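Local coordinates for protein processed glycerol phosphate lipoteichoic acid synthase 2 (Bacillus subtilis, PDB 2W8D) that belongs to the sulfatase family of the alkaline phosphatase clan and binds a magnesium ion, at residues Val24-Lys32 against His295-Lys303; Lys170-Met179 against Tyr230-Asp241. One frame throughout, in Å; residues are numbered along the deposited sequence.

Contact 1. Residues Val24-Lys32 against His295-Lys303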
loop_
_atom_site.group_PDB
_atom_site.type_symbol
_atom_site.label_atom_id
_atom_site.label_comp_id
_atom_site.label_asym_id
_atom_site.label_seq_id
_atom_site.Cartn_x
_atom_site.Cartn_y
_atom_site.Cartn_z
ATOM N N VAL A 24 -3.545 -12.945 -19.972
ATOM C CA VAL A 24 -2.657 -13.881 -19.293
ATOM C C VAL A 24 -2.985 -13.922 -17.800
ATOM O O VAL A 24 -2.794 -14.954 -17.147
ATOM C CB VAL A 24 -1.179 -13.499 -19.482
ATOM C CG1 VAL A 24 -0.281 -14.251 -18.499
ATOM C CG2 VAL A 24 -0.747 -13.770 -20.931
ATOM N N TYR A 25 -3.503 -12.815 -17.273
ATOM C CA TYR A 25 -3.730 -12.682 -15.828
ATOM C C TYR A 25 -5.182 -12.450 -15.397
ATOM O O TYR A 25 -5.530 -12.741 -14.265
ATOM C CB TYR A 25 -2.809 -11.600 -15.224
ATOM C CG TYR A 25 -1.337 -11.864 -15.456
ATOM C CD1 TYR A 25 -0.698 -12.945 -14.850
ATOM C CD2 TYR A 25 -0.588 -11.040 -16.292
ATOM C CE1 TYR A 25 0.647 -13.192 -15.067
ATOM C CE2 TYR A 25 0.760 -11.277 -16.521
ATOM C CZ TYR A 25 1.374 -12.355 -15.902
ATOM O OH TYR A 25 2.709 -12.601 -16.137
ATOM N N PHE A 26 -6.022 -11.944 -16.294
ATOM C CA PHE A 26 -7.351 -11.497 -15.914
ATOM C C PHE A 26 -8.254 -12.649 -15.522
ATOM O O PHE A 26 -8.547 -13.520 -16.340
ATOM C CB PHE A 26 -7.986 -10.700 -17.048
ATOM C CG PHE A 26 -9.383 -10.262 -16.755
ATOM C CD1 PHE A 26 -9.627 -9.243 -15.824
ATOM C CD2 PHE A 26 -10.457 -10.866 -17.389
ATOM C CE1 PHE A 26 -10.932 -8.826 -15.529
ATOM C CE2 PHE A 26 -11.775 -10.470 -17.108
ATOM C CZ PHE A 26 -12.019 -9.456 -16.174
ATOM N N GLY A 27 -8.697 -12.659 -14.273
ATOM C CA GLY A 27 -9.650 -13.675 -13.828
ATOM C C GLY A 27 -8.971 -14.941 -13.343
ATOM O O GLY A 27 -9.634 -15.845 -12.857
ATOM N N LYS A 28 -7.642 -14.980 -13.429
ATOM C CA LYS A 28 -6.866 -16.175 -13.088
ATOM C C LYS A 28 -6.841 -16.488 -11.593
ATOM O O LYS A 28 -6.386 -17.556 -11.179
ATOM C CB LYS A 28 -5.425 -16.071 -13.641
ATOM C CG LYS A 28 -5.318 -16.083 -15.165
ATOM C CD LYS A 28 -5.863 -17.382 -15.761
ATOM C CE LYS A 28 -5.479 -17.535 -17.241
ATOM N NZ LYS A 28 -6.088 -18.746 -17.870
ATOM N N ALA A 29 -7.326 -15.560 -10.789
ATOM C CA ALA A 29 -7.412 -15.766 -9.351
ATOM C C ALA A 29 -8.853 -15.557 -8.883
ATOM O O ALA A 29 -9.131 -15.309 -7.698
ATOM C CB ALA A 29 -6.464 -14.831 -8.624
ATOM N N GLU A 30 -9.769 -15.663 -9.832
ATOM C CA GLU A 30 -11.174 -15.600 -9.531
ATOM C C GLU A 30 -11.585 -16.573 -8.435
ATOM O O GLU A 30 -11.254 -17.754 -8.486
ATOM C CB GLU A 30 -11.961 -15.906 -10.780
ATOM C CG GLU A 30 -13.424 -15.546 -10.667
ATOM C CD GLU A 30 -14.159 -15.856 -11.925
ATOM O OE1 GLU A 30 -13.516 -16.340 -12.892
ATOM O OE2 GLU A 30 -15.381 -15.615 -11.952
ATOM N N GLY A 31 -12.322 -16.042 -7.453
ATOM C CA GLY A 31 -12.893 -16.824 -6.349
ATOM C C GLY A 31 -12.084 -16.787 -5.060
ATOM O O GLY A 31 -12.585 -17.179 -3.989
ATOM N N LYS A 32 -10.835 -16.335 -5.167
ATOM C CA LYS A 32 -9.914 -16.354 -4.040
ATOM C C LYS A 32 -10.119 -15.268 -2.988
ATOM O O LYS A 32 -10.629 -14.169 -3.264
ATOM C CB LYS A 32 -8.452 -16.384 -4.523
ATOM C CG LYS A 32 -7.947 -17.866 -4.605
ATOM C CD LYS A 32 -7.096 -18.139 -5.779
ATOM C CE LYS A 32 -7.247 -19.598 -6.191
ATOM N NZ LYS A 32 -6.337 -19.840 -7.344
ATOM N N HIS A 295 1.260 -12.570 -4.039
ATOM C CA HIS A 295 1.234 -13.994 -4.292
ATOM C C HIS A 295 -0.214 -14.383 -4.482
ATOM O O HIS A 295 -1.007 -14.346 -3.556
ATOM C CB HIS A 295 1.895 -14.795 -3.175
ATOM C CG HIS A 295 1.987 -16.262 -3.477
ATOM N ND1 HIS A 295 0.969 -17.144 -3.195
ATOM C CD2 HIS A 295 2.957 -16.992 -4.083
ATOM C CE1 HIS A 295 1.301 -18.356 -3.609
ATOM N NE2 HIS A 295 2.506 -18.290 -4.151
ATOM N N ALA A 296 -0.559 -14.656 -5.733
ATOM C CA ALA A 296 -1.872 -15.068 -6.131
ATOM C C ALA A 296 -1.705 -16.538 -6.396
ATOM O O ALA A 296 -0.918 -16.948 -7.269
ATOM C CB ALA A 296 -2.282 -14.349 -7.372
ATOM N N ALA A 297 -2.416 -17.345 -5.620
ATOM C CA ALA A 297 -2.273 -18.803 -5.710
ATOM C C ALA A 297 -2.948 -19.310 -6.965
ATOM O O ALA A 297 -4.071 -18.877 -7.286
ATOM C CB ALA A 297 -2.877 -19.458 -4.490
ATOM N N GLY A 298 -2.293 -20.247 -7.653
ATOM C CA GLY A 298 -2.776 -20.710 -8.949
ATOM C C GLY A 298 -2.230 -19.895 -10.113
ATOM O O GLY A 298 -2.426 -20.283 -11.274
ATOM N N VAL A 299 -1.541 -18.777 -9.797
ATOM C CA VAL A 299 -0.962 -17.868 -10.795
ATOM C C VAL A 299 0.560 -17.710 -10.635
ATOM O O VAL A 299 1.055 -17.357 -9.561
ATOM C CB VAL A 299 -1.618 -16.450 -10.760
ATOM C CG1 VAL A 299 -1.104 -15.592 -11.887
ATOM C CG2 VAL A 299 -3.137 -16.543 -10.857
ATOM N N LYS A 300 1.293 -17.934 -11.714
ATOM C CA LYS A 300 2.733 -17.776 -11.700
ATOM C C LYS A 300 3.158 -16.291 -11.770
ATOM O O LYS A 300 3.025 -15.651 -12.814
ATOM C CB LYS A 300 3.351 -18.578 -12.849
ATOM C CG LYS A 300 4.863 -18.693 -12.747
ATOM C CD LYS A 300 5.456 -19.449 -13.927
ATOM C CE LYS A 300 6.970 -19.248 -14.007
ATOM N NZ LYS A 300 7.323 -17.787 -13.998
ATOM N N GLY A 301 3.661 -15.757 -10.658
ATOM C CA GLY A 301 4.085 -14.372 -10.591
ATOM C C GLY A 301 5.380 -14.082 -11.337
ATOM O O GLY A 301 6.107 -14.981 -11.711
ATOM N N GLU A 302 5.637 -12.799 -11.569
ATOM C CA GLU A 302 6.847 -12.349 -12.231
ATOM C C GLU A 302 7.428 -11.203 -11.423
ATOM O O GLU A 302 6.684 -10.482 -10.748
ATOM C CB GLU A 302 6.513 -11.842 -13.636
ATOM C CG GLU A 302 6.039 -12.895 -14.613
ATOM C CD GLU A 302 7.161 -13.852 -15.008
ATOM O OE1 GLU A 302 8.182 -13.396 -15.579
ATOM O OE2 GLU A 302 7.015 -15.066 -14.741
ATOM N N LYS A 303 8.743 -11.033 -11.509
ATOM C CA LYS A 303 9.434 -9.860 -10.962
ATOM C C LYS A 303 9.252 -8.725 -11.933
ATOM O O LYS A 303 9.996 -8.621 -12.897
ATOM C CB LYS A 303 10.933 -10.165 -10.779
ATOM C CG LYS A 303 11.193 -11.606 -10.271
ATOM C CD LYS A 303 10.576 -11.828 -8.872
ATOM C CE LYS A 303 10.049 -13.193 -8.713
ATOM N NZ LYS A 303 9.762 -13.491 -7.292
#

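Contact 2. Residues Lys170-Met179 against Tyr230-Asp241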
loop_
_atom_site.group_PDB
_atom_site.type_symbol
_atom_site.label_atom_id
_atom_site.label_comp_id
_atom_site.label_asym_id
_atom_site.label_seq_id
_atom_site.Cartn_x
_atom_site.Cartn_y
_atom_site.Cartn_z
ATOM N N LYS A 170 2.571 -5.738 19.418
ATOM C CA LYS A 170 3.691 -6.168 18.595
ATOM C C LYS A 170 3.213 -7.133 17.497
ATOM O O LYS A 170 2.311 -7.933 17.731
ATOM C CB LYS A 170 4.721 -6.857 19.479
ATOM C CG LYS A 170 5.436 -5.920 20.431
ATOM C CD LYS A 170 6.313 -6.704 21.380
ATOM C CE LYS A 170 7.104 -5.808 22.309
ATOM N NZ LYS A 170 7.602 -6.642 23.451
ATOM N N ASP A 171 3.825 -7.070 16.319
ATOM C CA ASP A 171 3.459 -7.905 15.181
ATOM C C ASP A 171 3.427 -9.443 15.427
ATOM O O ASP A 171 2.475 -10.079 15.026
ATOM C CB ASP A 171 4.340 -7.563 13.978
ATOM C CG ASP A 171 4.190 -6.112 13.524
ATOM O OD1 ASP A 171 3.250 -5.403 13.985
ATOM O OD2 ASP A 171 5.027 -5.663 12.700
ATOM N N LYS A 172 4.442 -10.031 16.064
ATOM C CA LYS A 172 4.444 -11.489 16.327
ATOM C C LYS A 172 3.202 -12.020 17.051
ATOM O O LYS A 172 2.538 -12.879 16.496
ATOM C CB LYS A 172 5.735 -11.998 16.986
ATOM C CG LYS A 172 6.926 -12.109 16.008
ATOM C CD LYS A 172 8.141 -12.706 16.682
ATOM C CE LYS A 172 9.389 -12.523 15.848
ATOM N NZ LYS A 172 10.634 -12.800 16.666
ATOM N N PRO A 173 2.856 -11.486 18.246
ATOM C CA PRO A 173 1.582 -11.921 18.867
ATOM C C PRO A 173 0.324 -11.404 18.152
ATOM O O PRO A 173 -0.718 -12.047 18.203
ATOM C CB PRO A 173 1.656 -11.368 20.294
ATOM C CG PRO A 173 2.673 -10.276 20.224
ATOM C CD PRO A 173 3.651 -10.650 19.159
ATOM N N PHE A 174 0.418 -10.253 17.488
ATOM C CA PHE A 174 -0.719 -9.755 16.725
ATOM C C PHE A 174 -1.074 -10.770 15.636
ATOM O O PHE A 174 -2.226 -11.142 15.502
ATOM C CB PHE A 174 -0.438 -8.357 16.159
ATOM C CG PHE A 174 -1.258 -8.009 14.967
ATOM C CD1 PHE A 174 -2.590 -7.680 15.099
ATOM C CD2 PHE A 174 -0.691 -8.021 13.701
ATOM C CE1 PHE A 174 -3.352 -7.353 13.985
ATOM C CE2 PHE A 174 -1.449 -7.702 12.582
ATOM C CZ PHE A 174 -2.780 -7.367 12.730
ATOM N N PHE A 175 -0.085 -11.254 14.892
ATOM C CA PHE A 175 -0.347 -12.291 13.887
ATOM C C PHE A 175 -0.817 -13.653 14.424
ATOM O O PHE A 175 -1.661 -14.289 13.794
ATOM C CB PHE A 175 0.832 -12.471 12.945
ATOM C CG PHE A 175 0.945 -11.408 11.903
ATOM C CD1 PHE A 175 -0.096 -11.169 11.019
ATOM C CD2 PHE A 175 2.128 -10.646 11.784
ATOM C CE1 PHE A 175 0.028 -10.191 10.039
ATOM C CE2 PHE A 175 2.259 -9.702 10.821
ATOM C CZ PHE A 175 1.209 -9.439 9.949
ATOM N N LYS A 176 -0.297 -14.096 15.569
ATOM C CA LYS A 176 -0.745 -15.340 16.168
ATOM C C LYS A 176 -2.228 -15.307 16.508
ATOM O O LYS A 176 -2.989 -16.186 16.109
ATOM C CB LYS A 176 0.020 -15.606 17.468
ATOM C CG LYS A 176 0.926 -16.834 17.464
ATOM C CD LYS A 176 0.197 -18.112 17.074
ATOM C CE LYS A 176 1.244 -19.199 16.783
ATOM N NZ LYS A 176 2.035 -18.893 15.557
ATOM N N GLU A 177 -2.599 -14.278 17.270
ATOM C CA GLU A 177 -3.956 -14.040 17.758
ATOM C C GLU A 177 -4.995 -13.784 16.656
ATOM O O GLU A 177 -6.173 -14.129 16.814
ATOM C CB GLU A 177 -3.945 -12.923 18.809
ATOM C CG GLU A 177 -3.631 -13.474 20.212
ATOM C CD GLU A 177 -3.127 -12.417 21.187
ATOM O OE1 GLU A 177 -3.954 -11.662 21.734
ATOM O OE2 GLU A 177 -1.903 -12.373 21.437
ATOM N N SER A 178 -4.541 -13.231 15.533
ATOM C CA SER A 178 -5.410 -13.025 14.378
ATOM C C SER A 178 -5.860 -14.312 13.670
ATOM O O SER A 178 -6.896 -14.300 13.003
ATOM C CB SER A 178 -4.761 -12.080 13.361
ATOM O OG SER A 178 -4.476 -10.815 13.934
HETATM N N MSE A 179 -5.110 -15.407 13.814
HETATM C CA MSE A 179 -5.448 -16.675 13.141
HETATM C C MSE A 179 -6.880 -17.171 13.376
HETATM O O MSE A 179 -7.645 -17.244 12.411
HETATM C CB MSE A 179 -4.407 -17.780 13.387
HETATM C CG MSE A 179 -2.984 -17.435 12.885
HETATM SE SE MSE A 179 -2.819 -16.373 11.195
HETATM C CE MSE A 179 -3.329 -17.748 9.893
ATOM N N TYR A 230 12.652 -7.841 12.686
ATOM C CA TYR A 230 11.519 -8.338 13.446
ATOM C C TYR A 230 10.221 -8.457 12.586
ATOM O O TYR A 230 9.506 -9.496 12.640
ATOM C CB TYR A 230 11.309 -7.491 14.722
ATOM C CG TYR A 230 10.122 -7.929 15.563
ATOM C CD1 TYR A 230 10.261 -8.908 16.550
ATOM C CD2 TYR A 230 8.852 -7.397 15.333
ATOM C CE1 TYR A 230 9.172 -9.325 17.304
ATOM C CE2 TYR A 230 7.770 -7.791 16.063
ATOM C CZ TYR A 230 7.935 -8.772 17.043
ATOM O OH TYR A 230 6.864 -9.164 17.765
ATOM N N LEU A 231 9.913 -7.408 11.827
ATOM C CA LEU A 231 8.804 -7.406 10.861
ATOM C C LEU A 231 8.915 -8.623 9.917
ATOM O O LEU A 231 7.941 -9.331 9.687
ATOM C CB LEU A 231 8.790 -6.096 10.045
ATOM C CG LEU A 231 7.636 -5.902 9.039
ATOM C CD1 LEU A 231 6.257 -6.316 9.602
ATOM C CD2 LEU A 231 7.521 -4.470 8.522
ATOM N N ASP A 232 10.109 -8.849 9.396
ATOM C CA ASP A 232 10.345 -9.953 8.485
ATOM C C ASP A 232 10.062 -11.341 9.106
ATOM O O ASP A 232 9.463 -12.185 8.472
ATOM C CB ASP A 232 11.767 -9.896 7.971
ATOM C CG ASP A 232 12.031 -10.901 6.880
ATOM O OD1 ASP A 232 11.567 -10.613 5.746
ATOM O OD2 ASP A 232 12.712 -11.945 7.145
ATOM N N GLN A 233 10.473 -11.559 10.346
ATOM C CA GLN A 233 10.113 -12.786 11.068
ATOM C C GLN A 233 8.613 -12.945 11.270
ATOM O O GLN A 233 8.099 -14.055 11.191
ATOM C CB GLN A 233 10.865 -12.866 12.395
ATOM C CG GLN A 233 12.393 -12.916 12.186
ATOM C CD GLN A 233 13.205 -12.933 13.483
ATOM O OE1 GLN A 233 12.806 -12.355 14.499
ATOM N NE2 GLN A 233 14.355 -13.598 13.446
ATOM N N SER A 234 7.916 -11.843 11.527
ATOM C CA SER A 234 6.473 -11.826 11.708
ATOM C C SER A 234 5.753 -12.244 10.444
ATOM O O SER A 234 4.759 -12.933 10.517
ATOM C CB SER A 234 5.982 -10.413 12.072
ATOM O OG SER A 234 6.612 -9.891 13.230
ATOM N N ILE A 235 6.228 -11.803 9.283
ATOM C CA ILE A 235 5.586 -12.151 8.015
ATOM C C ILE A 235 5.802 -13.642 7.746
ATOM O O ILE A 235 4.863 -14.350 7.355
ATOM C CB ILE A 235 6.122 -11.318 6.817
ATOM C CG1 ILE A 235 5.839 -9.825 7.021
ATOM C CG2 ILE A 235 5.561 -11.865 5.474
ATOM C CD1 ILE A 235 4.437 -9.543 7.570
ATOM N N GLU A 236 7.033 -14.095 7.967
ATOM C CA GLU A 236 7.377 -15.532 7.914
ATOM C C GLU A 236 6.425 -16.379 8.759
ATOM O O GLU A 236 5.827 -17.338 8.254
ATOM C CB GLU A 236 8.845 -15.783 8.339
ATOM C CG GLU A 236 9.200 -17.291 8.495
ATOM C CD GLU A 236 10.650 -17.563 8.893
ATOM O OE1 GLU A 236 11.321 -16.696 9.485
ATOM O OE2 GLU A 236 11.123 -18.692 8.636
ATOM N N GLN A 237 6.252 -16.019 10.032
ATOM C CA GLN A 237 5.321 -16.775 10.898
ATOM C C GLN A 237 3.901 -16.733 10.311
ATOM O O GLN A 237 3.283 -17.767 10.125
ATOM C CB GLN A 237 5.369 -16.268 12.346
ATOM C CG GLN A 237 4.198 -16.687 13.233
ATOM C CD GLN A 237 3.728 -15.560 14.152
ATOM O OE1 GLN A 237 4.535 -14.970 14.866
ATOM N NE2 GLN A 237 2.408 -15.255 14.134
ATOM N N PHE A 238 3.401 -15.555 9.981
ATOM C CA PHE A 238 2.088 -15.417 9.324
ATOM C C PHE A 238 1.911 -16.352 8.113
ATOM O O PHE A 238 0.891 -17.054 8.000
ATOM C CB PHE A 238 1.864 -13.963 8.921
ATOM C CG PHE A 238 0.482 -13.649 8.431
ATOM C CD1 PHE A 238 -0.665 -14.070 9.140
ATOM C CD2 PHE A 238 0.314 -12.846 7.303
ATOM C CE1 PHE A 238 -1.968 -13.720 8.698
ATOM C CE2 PHE A 238 -0.998 -12.471 6.851
ATOM C CZ PHE A 238 -2.145 -12.915 7.562
ATOM N N PHE A 239 2.896 -16.362 7.217
ATOM C CA PHE A 239 2.905 -17.280 6.074
ATOM C C PHE A 239 2.913 -18.748 6.491
ATOM O O PHE A 239 2.155 -19.533 5.936
ATOM C CB PHE A 239 4.112 -17.007 5.164
ATOM C CG PHE A 239 3.851 -16.010 4.062
ATOM C CD1 PHE A 239 3.327 -14.769 4.335
ATOM C CD2 PHE A 239 4.146 -16.329 2.754
ATOM C CE1 PHE A 239 3.113 -13.858 3.316
ATOM C CE2 PHE A 239 3.925 -15.412 1.737
ATOM C CZ PHE A 239 3.437 -14.201 2.006
ATOM N N ASN A 240 3.754 -19.139 7.450
ATOM C CA ASN A 240 3.737 -20.534 7.928
ATOM C C ASN A 240 2.338 -20.917 8.390
ATOM O O ASN A 240 1.812 -21.942 7.993
ATOM C CB ASN A 240 4.733 -20.781 9.069
ATOM C CG ASN A 240 6.185 -20.712 8.621
ATOM O OD1 ASN A 240 6.555 -21.128 7.511
ATOM N ND2 ASN A 240 7.031 -20.189 9.500
ATOM N N ASP A 241 1.728 -20.066 9.210
ATOM C CA ASP A 241 0.360 -20.309 9.708
ATOM C C ASP A 241 -0.707 -20.286 8.610
ATOM O O ASP A 241 -1.641 -21.066 8.656
ATOM C CB ASP A 241 0.003 -19.362 10.857
ATOM C CG ASP A 241 0.779 -19.663 12.143
ATOM O OD1 ASP A 241 1.387 -20.743 12.257
ATOM O OD2 ASP A 241 0.785 -18.808 13.056
#

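Contact 1. Residues Val24-Lys32 against His295-Lys303
Val299 holds CG1 anti to its backbone N (chi1 -174°), and this splits its two methyls between Tyr25 and Lys28. CG1 meets the edge of the Tyr25 ring, in its plane, at 4.0 Å from Tyr25 CD1. CG2 lies over the turn, 3.6 Å from Lys28 CB and 3.4 Å from Lys28 O. Tyr25 keeps CG beside its backbone N (chi1 -58°), which brings the ring edge to Val299 and the hydroxyl to Glu302. There Tyr25 OH lies 3.7 Å from Glu302 CG. Val24 CG1, from the same segment, covers one face of the ring.

Deeper in, Ala29 CB faces Ala296 CB at 4.4 Å. Both methyls also rest on Ile252 of strand 251-257. This is where the loop meets the central sheet. Lys32 reaches across with a chain bent at chi2 and offers NZ to Ala297 O. The distance of 2.5 Å is very short, so the exact length of this hydrogen bond is doubtful.

The two backbones are folded by turns. Segment 24-32 makes three overlapping beta turns, the middle one of type I and the outer two of type II. A further type II turn runs from Ala296 to Val299, with Gly298 at its third position, where phi is positive. At the surface, Lys300 NZ and Glu302 OE2 form a salt bridge of 2.8 Å within their own segment.

The contact joins the loop before strand 33-39 to the turn after strand 292-296. Its chemistry is mostly apolar, with small methyls and a tyrosine edge meeting at ordinary van der Waals distances. The one polar link across it, of uncertain length, runs from a lysine to a main-chain carbonyl of the turn.

Contact 2. Residues Lys170-Met179 against Tyr230-Asp241
Lys172 of helix 171-179 runs obliquely past the ring of Tyr230 in helix 230-241, and its chain is extended beyond CG. CB comes 3.1 Å from Tyr230 OH. CG also meets that hydroxyl, and lies 3.6 Å from Ser234 OG. CD and then CE pass the ring, with CE 3.5 Å from Tyr230 CE1. NZ finishes at Gln233, 3.1 Å from OE1, in a hydrogen bond that arrives from above the carbonyl plane. The side chain thus sits as a knob among Tyr230, Gln233, Ser234 and Gln237.

The main chain of Lys172 is held too. Its N donates to Tyr230 OH at 3.1 Å with an N-H...O angle of 149°. Its O receives a weak bond from Gln237 NE2.

One turn on, Phe175 is a second knob, among Ser234, Ile235, Gln237 and Phe238. Its ring makes an offset stack with the Phe238 ring, centroids 4.5 Å apart and planes at 25°. Phe238 CB also makes a CH-pi contact over one face of the Phe175 ring, and Phe174 CE2 covers the opposite face. Selenomethionine Met179 brings SE to the edge of the Phe238 ring, a Met-aromatic contact. Behind, Phe238 rests on Ile35 and Val37 of strand 33-39.

At the outer side Lys176 NZ bridges to Asp241 OD2 at 2.8 Å, on the syn lone pair.

The two helices pack side by side and nearly parallel, at 14° with axes 9.0 Å apart. Helix 230-241 rests on strands 33-39 and 251-257. The chemistry is graded across the interface: stacked rings fill the side near the sheet, while amide and charged ends bond along the outer side. The Lys172 backbone and the Lys172 and Lys176 amines all find partners on helix 230-241.

Overall arrangement
Contact 1 is partly buried and lies among loops at the C-terminal end of strand 292-296. Contact 2 is the more buried of the two, a helix pair packed on the same sheet. Their centres are about 24 Å apart and their nearest atoms about 5 Å, without touching. Both lean on strand 251-257, through Ala29 and Ala296 in one case and Ile235 in the other. Contact 1 buries 318 Å², with methyl contacts and a single, doubtfully short lysine-carbonyl bond. Contact 2 buries 800 Å², with aromatic stacking and four hydrogen bonds, one weak and one part of a salt bridge. There the Leu231 side chain is about 10 Å from the magnesium ion.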